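Bartonella effector protein (Bep) substrate of VirB T4SS (Bartonella rochalimae ATCC BAA-1498, PDB 4YK1) is a VirB-translocated effector, represented here by its BID domain, whose full-length form probably AMPylates tyrosine and threonine residues of target proteins. Local coordinates at residues L47-N51 / P52-E56; K98-I101 / S102-N105. One frame throughout, in Å; residues are numbered along the deposited sequence.

Contact 1. Residues L47-N51 / P52-E56; sequences LIYNN and PEILE
Asn51 OD1 accepts the N-H of Glu53 (N to OD1 3.0 Å), which makes an Asx turn across Pro52 and, with a second hydrogen bond, forms the polar part of the contact. One residue later, Ile54 N reaches back to Asn51 O at 3.3 Å and closes a type I beta turn from Asn51 to Ile54, which overlaps the Asx turn. With CG anti to the backbone N (chi1 179°), the amide of Asn51 folds forward over the turn. The Glu53 N-H then meets OD1 from above the amide plane, 54° out of it. A second type I turn follows at once, closed by Glu56 N on Glu53 O at 2.9 Å, and contains Leu55, the N-cap of helix 56-64.

The apolar part joins Ile54 to Tyr49, at the end of helix 32-49. The two side chains cross at about a right angle: Ile54 CD1 rests 3.7 Å from Tyr49 CB, while Ile54 CG2 approaches Tyr49 CD2 obliquely at 3.9 Å. Ile54 CG1, anti to its own backbone N at chi1 -161°, carries the methyl across. Ile48 CG2 sits 3.5 Å above the centre of one ring face, and Ile83 touches both Tyr49 and Ile54. The phenol oxygen is hydrogen-bonded to Pro80 O.

Asn51 thus takes the Glu53 N-H on its side-chain oxygen and the Ile54 N-H on its backbone oxygen, so that side chain and main chain hold the same first bend, while Glu53 O is the acceptor of the second.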
ATOM      1  N   LEU A  47       9.767  -3.914  14.906  1.00 38.58           N
ATOM      2  CA  LEU A  47      10.872  -4.864  15.085  1.00 35.30           C
ATOM      3  C   LEU A  47      12.190  -4.397  14.486  1.00 36.46           C
ATOM      4  O   LEU A  47      13.263  -4.615  15.056  1.00 35.01           O
ATOM      5  CB  LEU A  47      10.514  -6.213  14.459  1.00 35.23           C
ATOM      6  CG  LEU A  47       9.533  -7.053  15.276  1.00 43.87           C
ATOM      7  CD1 LEU A  47       9.182  -8.324  14.520  1.00 41.67           C
ATOM      8  CD2 LEU A  47      10.134  -7.369  16.645  1.00 43.77           C
ATOM      9  N   ILE A  48      12.109  -3.785  13.309  1.00 25.79           N
ATOM     10  CA  ILE A  48      13.296  -3.473  12.543  1.00 26.61           C
ATOM     11  C   ILE A  48      13.857  -2.105  12.929  1.00 34.16           C
ATOM     12  O   ILE A  48      15.063  -1.953  13.110  1.00 28.14           O
ATOM     13  CB  ILE A  48      13.011  -3.520  11.026  1.00 23.61           C
ATOM     14  CG1 ILE A  48      12.540  -4.912  10.607  1.00 26.29           C
ATOM     15  CG2 ILE A  48      14.265  -3.128  10.233  1.00 22.59           C
ATOM     16  CD1 ILE A  48      11.829  -4.907   9.272  1.00 24.29           C
ATOM     17  N   TYR A  49      12.970  -1.118  13.043  1.00 27.52           N
ATOM     18  CA  TYR A  49      13.376   0.277  13.134  1.00 28.38           C
ATOM     19  C   TYR A  49      12.973   0.916  14.458  1.00 30.94           C
ATOM     20  O   TYR A  49      13.251   2.095  14.674  1.00 32.53           O
ATOM     21  CB  TYR A  49      12.769   1.081  11.974  1.00 26.07           C
ATOM     22  CG  TYR A  49      13.207   0.621  10.597  1.00 25.11           C
ATOM     23  CD1 TYR A  49      14.508   0.822  10.162  1.00 25.70           C
ATOM     24  CD2 TYR A  49      12.320  -0.013   9.740  1.00 28.97           C
ATOM     25  CE1 TYR A  49      14.921   0.400   8.922  1.00 23.36           C
ATOM     26  CE2 TYR A  49      12.718  -0.435   8.484  1.00 23.58           C
ATOM     27  CZ  TYR A  49      14.020  -0.226   8.088  1.00 24.29           C
ATOM     28  OH  TYR A  49      14.433  -0.639   6.848  1.00 23.51           O
ATOM     29  N   ASN A  50      12.296   0.144  15.314  1.00 29.08           N
ATOM     30  CA  ASN A  50      11.814   0.608  16.615  1.00 31.23           C
ATOM     31  C   ASN A  50      10.808   1.724  16.415  1.00 44.28           C
ATOM     32  O   ASN A  50      10.646   2.587  17.269  1.00 38.17           O
ATOM     33  CB  ASN A  50      12.969   1.085  17.520  1.00 37.01           C
ATOM     34  CG  ASN A  50      12.600   1.043  18.989  1.00 49.10           C
ATOM     35  OD1 ASN A  50      11.817   0.191  19.414  1.00 47.37           O
ATOM     36  ND2 ASN A  50      13.145   1.970  19.770  1.00 50.85           N
ATOM     37  N   ASN A  51      10.126   1.704  15.278  1.00 40.44           N
ATOM     38  CA  ASN A  51       9.141   2.728  15.006  1.00 37.27           C
ATOM     39  C   ASN A  51       8.060   2.197  14.078  1.00 36.13           C
ATOM     40  O   ASN A  51       8.275   2.069  12.872  1.00 33.48           O
ATOM     41  CB  ASN A  51       9.817   3.966  14.412  1.00 40.81           C
ATOM     42  CG  ASN A  51       8.829   5.065  14.095  1.00 45.49           C
ATOM     43  OD1 ASN A  51       7.651   4.959  14.416  1.00 42.88           O
ATOM     44  ND2 ASN A  51       9.309   6.138  13.478  1.00 46.78           N
ATOM     45  N   PRO A  52       6.880   1.910  14.643  1.00 38.97           N
ATOM     46  CA  PRO A  52       5.742   1.348  13.906  1.00 37.29           C
ATOM     47  C   PRO A  52       5.304   2.230  12.738  1.00 35.32           C
ATOM     48  O   PRO A  52       4.794   1.708  11.751  1.00 34.97           O
ATOM     49  CB  PRO A  52       4.620   1.278  14.962  1.00 42.71           C
ATOM     50  CG  PRO A  52       5.276   1.514  16.281  1.00 47.29           C
ATOM     51  CD  PRO A  52       6.531   2.275  16.030  1.00 43.90           C
ATOM     52  N   GLU A  53       5.506   3.543  12.839  1.00 34.74           N
ATOM     53  CA  GLU A  53       4.963   4.443  11.816  1.00 42.03           C
ATOM     54  C   GLU A  53       6.026   5.017  10.864  1.00 38.29           C
ATOM     55  O   GLU A  53       5.761   5.965  10.121  1.00 35.14           O
ATOM     56  CB  GLU A  53       4.185   5.590  12.483  1.00 48.89           C
ATOM     57  CG  GLU A  53       2.965   5.142  13.323  1.00 59.02           C
ATOM     58  CD  GLU A  53       1.986   4.225  12.569  1.00 67.26           C
ATOM     59  OE1 GLU A  53       1.712   4.466  11.370  1.00 61.52           O
ATOM     60  OE2 GLU A  53       1.478   3.259  13.187  1.00 71.83           O
ATOM     61  N   ILE A  54       7.212   4.421  10.853  1.00 30.00           N
ATOM     62  CA  ILE A  54       8.310   4.953  10.050  1.00 31.40           C
ATOM     63  C   ILE A  54       7.941   5.015   8.556  1.00 28.06           C
ATOM     64  O   ILE A  54       8.401   5.896   7.843  1.00 31.78           O
ATOM     65  CB  ILE A  54       9.619   4.138  10.293  1.00 34.64           C
ATOM     66  CG1 ILE A  54      10.845   4.940   9.853  1.00 33.45           C
ATOM     67  CG2 ILE A  54       9.579   2.756   9.595  1.00 26.12           C
ATOM     68  CD1 ILE A  54      12.151   4.417  10.461  1.00 31.15           C
ATOM     69  N   LEU A  55       7.086   4.111   8.088  1.00 27.18           N
ATOM     70  CA  LEU A  55       6.658   4.138   6.685  1.00 27.29           C
ATOM     71  C   LEU A  55       5.251   4.726   6.497  1.00 28.63           C
ATOM     72  O   LEU A  55       4.620   4.520   5.454  1.00 32.04           O
ATOM     73  CB  LEU A  55       6.681   2.727   6.088  1.00 25.17           C
ATOM     74  CG  LEU A  55       8.022   1.972   6.123  1.00 31.82           C
ATOM     75  CD1 LEU A  55       7.827   0.593   5.523  1.00 31.95           C
ATOM     76  CD2 LEU A  55       9.104   2.726   5.355  1.00 24.73           C
ATOM     77  N   GLU A  56       4.761   5.453   7.491  1.00 32.41           N
ATOM     78  CA  GLU A  56       3.384   5.957   7.432  1.00 32.87           C
ATOM     79  C   GLU A  56       3.154   6.843   6.203  1.00 31.25           C
ATOM     80  O   GLU A  56       2.158   6.708   5.507  1.00 35.24           O
ATOM     81  CB  GLU A  56       3.053   6.726   8.704  1.00 38.15           C
ATOM     82  CG  GLU A  56       1.936   7.731   8.537  1.00 60.18           C
ATOM     83  CD  GLU A  56       1.755   8.570   9.781  1.00 79.69           C
ATOM     84  OE1 GLU A  56       2.509   9.554   9.946  1.00 82.00           O
ATOM     85  OE2 GLU A  56       0.869   8.235  10.595  1.00 86.30           O
TER

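Contact 2. Residues K98-I101 / S102-N105; sequences KYKI and SEQN
Tyr99 sets the CD1-CE1 side of its ring against the arm of Glu103, one helical turn further on, with Tyr99 CE1 3.7 Å from Glu103 CD. Glu103 OE2 meets the rim of the ring, level with it, and the ring and carboxylate planes stand 63° apart. The ring gets there because Tyr99 CG is anti to the backbone N (chi1 -169°), while the Glu103 chain runs extended beyond CG. Water 1 links the pair, hydrogen-bonded to Tyr99 OH and donating a weak bond to Glu103 OE2 at 3.4 Å. The stronger partner of that carboxylate is Lys95, in a salt bridge.

Ile101 and Asn105 run alongside each other in one direction, with Ile101 CG2 3.7 Å from Asn105 ND2. A second water donates to both Lys100 O, at 2.8 Å, and Gln104 OE1. Ser102 turns its hydroxyl to Lys87 O.

Under these side chains the backbone bonds run from each residue to the fourth before it, such as Asn105 N to Ile101 O at 2.8 Å. Such i to i+4 pairing is that of a regular alpha helix, here the opening turns of the long helix 97-140, just past the hairpin 90-91/94-95.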
ATOM      1  N   LYS A  98      20.893 -10.014  17.093  1.00 28.83           N
ATOM      2  CA  LYS A  98      19.687  -9.195  17.023  1.00 27.55           C
ATOM      3  C   LYS A  98      19.700  -8.287  15.799  1.00 24.14           C
ATOM      4  O   LYS A  98      18.676  -8.130  15.121  1.00 22.54           O
ATOM      5  CB  LYS A  98      19.543  -8.364  18.298  1.00 30.19           C
ATOM      6  CG  LYS A  98      18.234  -7.608  18.414  1.00 40.68           C
ATOM      7  CD  LYS A  98      18.109  -7.009  19.808  1.00 43.94           C
ATOM      8  CE  LYS A  98      17.046  -5.920  19.887  1.00 49.62           C
ATOM      9  NZ  LYS A  98      17.125  -5.192  21.201  1.00 50.35           N
ATOM     10  N   TYR A  99      20.859  -7.695  15.521  1.00 20.64           N
ATOM     11  CA  TYR A  99      21.024  -6.831  14.352  1.00 19.82           C
ATOM     12  C   TYR A  99      20.807  -7.639  13.074  1.00 26.22           C
ATOM     13  O   TYR A  99      20.117  -7.196  12.151  1.00 23.34           O
ATOM     14  CB  TYR A  99      22.417  -6.177  14.332  1.00 19.95           C
ATOM     15  CG  TYR A  99      22.528  -5.071  13.291  1.00 25.09           C
ATOM     16  CD1 TYR A  99      22.774  -5.369  11.947  1.00 21.47           C
ATOM     17  CD2 TYR A  99      22.373  -3.736  13.651  1.00 23.39           C
ATOM     18  CE1 TYR A  99      22.857  -4.362  10.968  1.00 22.43           C
ATOM     19  CE2 TYR A  99      22.466  -2.721  12.699  1.00 24.42           C
ATOM     20  CZ  TYR A  99      22.703  -3.037  11.364  1.00 26.70           C
ATOM     21  OH  TYR A  99      22.766  -2.022  10.442  1.00 28.75           O
ATOM     22  N   LYS A 100      21.389  -8.832  13.017  1.00 22.24           N
ATOM     23  CA  LYS A 100      21.205  -9.695  11.847  1.00 25.31           C
ATOM     24  C   LYS A 100      19.745 -10.103  11.661  1.00 29.38           C
ATOM     25  O   LYS A 100      19.281 -10.256  10.531  1.00 27.24           O
ATOM     26  CB  LYS A 100      22.100 -10.939  11.952  1.00 27.44           C
ATOM     27  CG  LYS A 100      23.608 -10.626  11.920  1.00 29.20           C
ATOM     28  CD  LYS A 100      24.403 -11.911  11.647  1.00 44.25           C
ATOM     29  CE  LYS A 100      25.881 -11.764  11.955  1.00 60.35           C
ATOM     30  NZ  LYS A 100      26.198 -12.020  13.391  1.00 73.77           N
ATOM     31  N   ILE A 101      19.013 -10.247  12.764  1.00 27.36           N
ATOM     32  CA  ILE A 101      17.595 -10.590  12.696  1.00 25.21           C
ATOM     33  C   ILE A 101      16.800  -9.404  12.149  1.00 28.21           C
ATOM     34  O   ILE A 101      15.845  -9.590  11.397  1.00 27.48           O
ATOM     35  CB  ILE A 101      17.073 -11.045  14.080  1.00 26.08           C
ATOM     36  CG1 ILE A 101      17.614 -12.435  14.404  1.00 29.94           C
ATOM     37  CG2 ILE A 101      15.529 -11.079  14.124  1.00 28.86           C
ATOM     38  CD1 ILE A 101      17.445 -12.839  15.873  1.00 35.31           C
ATOM     39  N   SER A 102      17.182  -8.187  12.530  1.00 24.36           N
ATOM     40  CA  SER A 102      16.578  -6.990  11.935  1.00 23.56           C
ATOM     41  C   SER A 102      16.805  -6.972  10.416  1.00 22.36           C
ATOM     42  O   SER A 102      15.897  -6.638   9.657  1.00 21.97           O
ATOM     43  CB  SER A 102      17.138  -5.701  12.565  1.00 23.18           C
ATOM     44  OG  SER A 102      16.724  -5.554  13.918  1.00 25.12           O
ATOM     45  N   GLU A 103      18.004  -7.336   9.966  1.00 22.79           N
ATOM     46  CA  GLU A 103      18.278  -7.363   8.520  1.00 22.83           C
ATOM     47  C   GLU A 103      17.402  -8.401   7.827  1.00 30.40           C
ATOM     48  O   GLU A 103      16.916  -8.171   6.727  1.00 24.92           O
ATOM     49  CB  GLU A 103      19.754  -7.657   8.234  1.00 24.40           C
ATOM     50  CG  GLU A 103      20.712  -6.514   8.641  1.00 25.73           C
ATOM     51  CD  GLU A 103      22.167  -6.843   8.314  1.00 33.15           C
ATOM     52  OE1 GLU A 103      22.615  -7.932   8.701  1.00 36.35           O
ATOM     53  OE2 GLU A 103      22.854  -6.023   7.670  1.00 37.93           O
ATOM     54  N   GLN A 104      17.190  -9.541   8.474  1.00 27.73           N
ATOM     55  CA  GLN A 104      16.338 -10.570   7.895  1.00 29.04           C
ATOM     56  C   GLN A 104      14.887 -10.110   7.885  1.00 30.65           C
ATOM     57  O   GLN A 104      14.183 -10.296   6.897  1.00 32.31           O
ATOM     58  CB  GLN A 104      16.486 -11.893   8.657  1.00 34.54           C
ATOM     59  CG  GLN A 104      17.787 -12.628   8.364  1.00 50.78           C
ATOM     60  CD  GLN A 104      18.054 -12.767   6.863  1.00 67.20           C
ATOM     61  OE1 GLN A 104      19.087 -12.315   6.361  1.00 69.96           O
ATOM     62  NE2 GLN A 104      17.115 -13.381   6.142  1.00 65.48           N
ATOM     63  N   ASN A 105      14.432  -9.493   8.974  1.00 25.98           N
ATOM     64  CA  ASN A 105      13.063  -8.996   8.996  1.00 24.86           C
ATOM     65  C   ASN A 105      12.830  -7.890   7.948  1.00 31.66           C
ATOM     66  O   ASN A 105      11.717  -7.745   7.458  1.00 28.22           O
ATOM     67  CB  ASN A 105      12.691  -8.469  10.387  1.00 28.22           C
ATOM     68  CG  ASN A 105      12.215  -9.566  11.324  1.00 33.58           C
ATOM     69  OD1 ASN A 105      11.547 -10.511  10.905  1.00 37.65           O
ATOM     70  ND2 ASN A 105      12.544  -9.433  12.603  1.00 29.71           N
TER
HETATM   71  O   HOH W   1      23.185  -2.674   8.020  1.00 39.75           O
HETATM   72  O   HOH W   2      20.943 -11.039   8.441  1.00 47.25           O

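How the contacts relate
Contact 1 comes first along the chain and contact 2 follows well after it; their centres are 14 Å apart, and neither lies across the middle of the molecule from the other. Contact 1 turns the chain from helix 32-49 into helix 56-64, and contact 2 lies in the first turns of helix 97-140, so they share no helix. They nonetheless touch: Ile48 CD1 packs 3.4 Å from Asn105 O. The loop that carries Leu86 and Lys87 reaches both, since Leu86 meets Tyr49 and Tyr99, while Lys87 bonds to Asn50 and Ser102. The end of helix 32-49 and the start of helix 97-140 thus pack against each other here in the BID domain, a four-helix bundle topped with a hook.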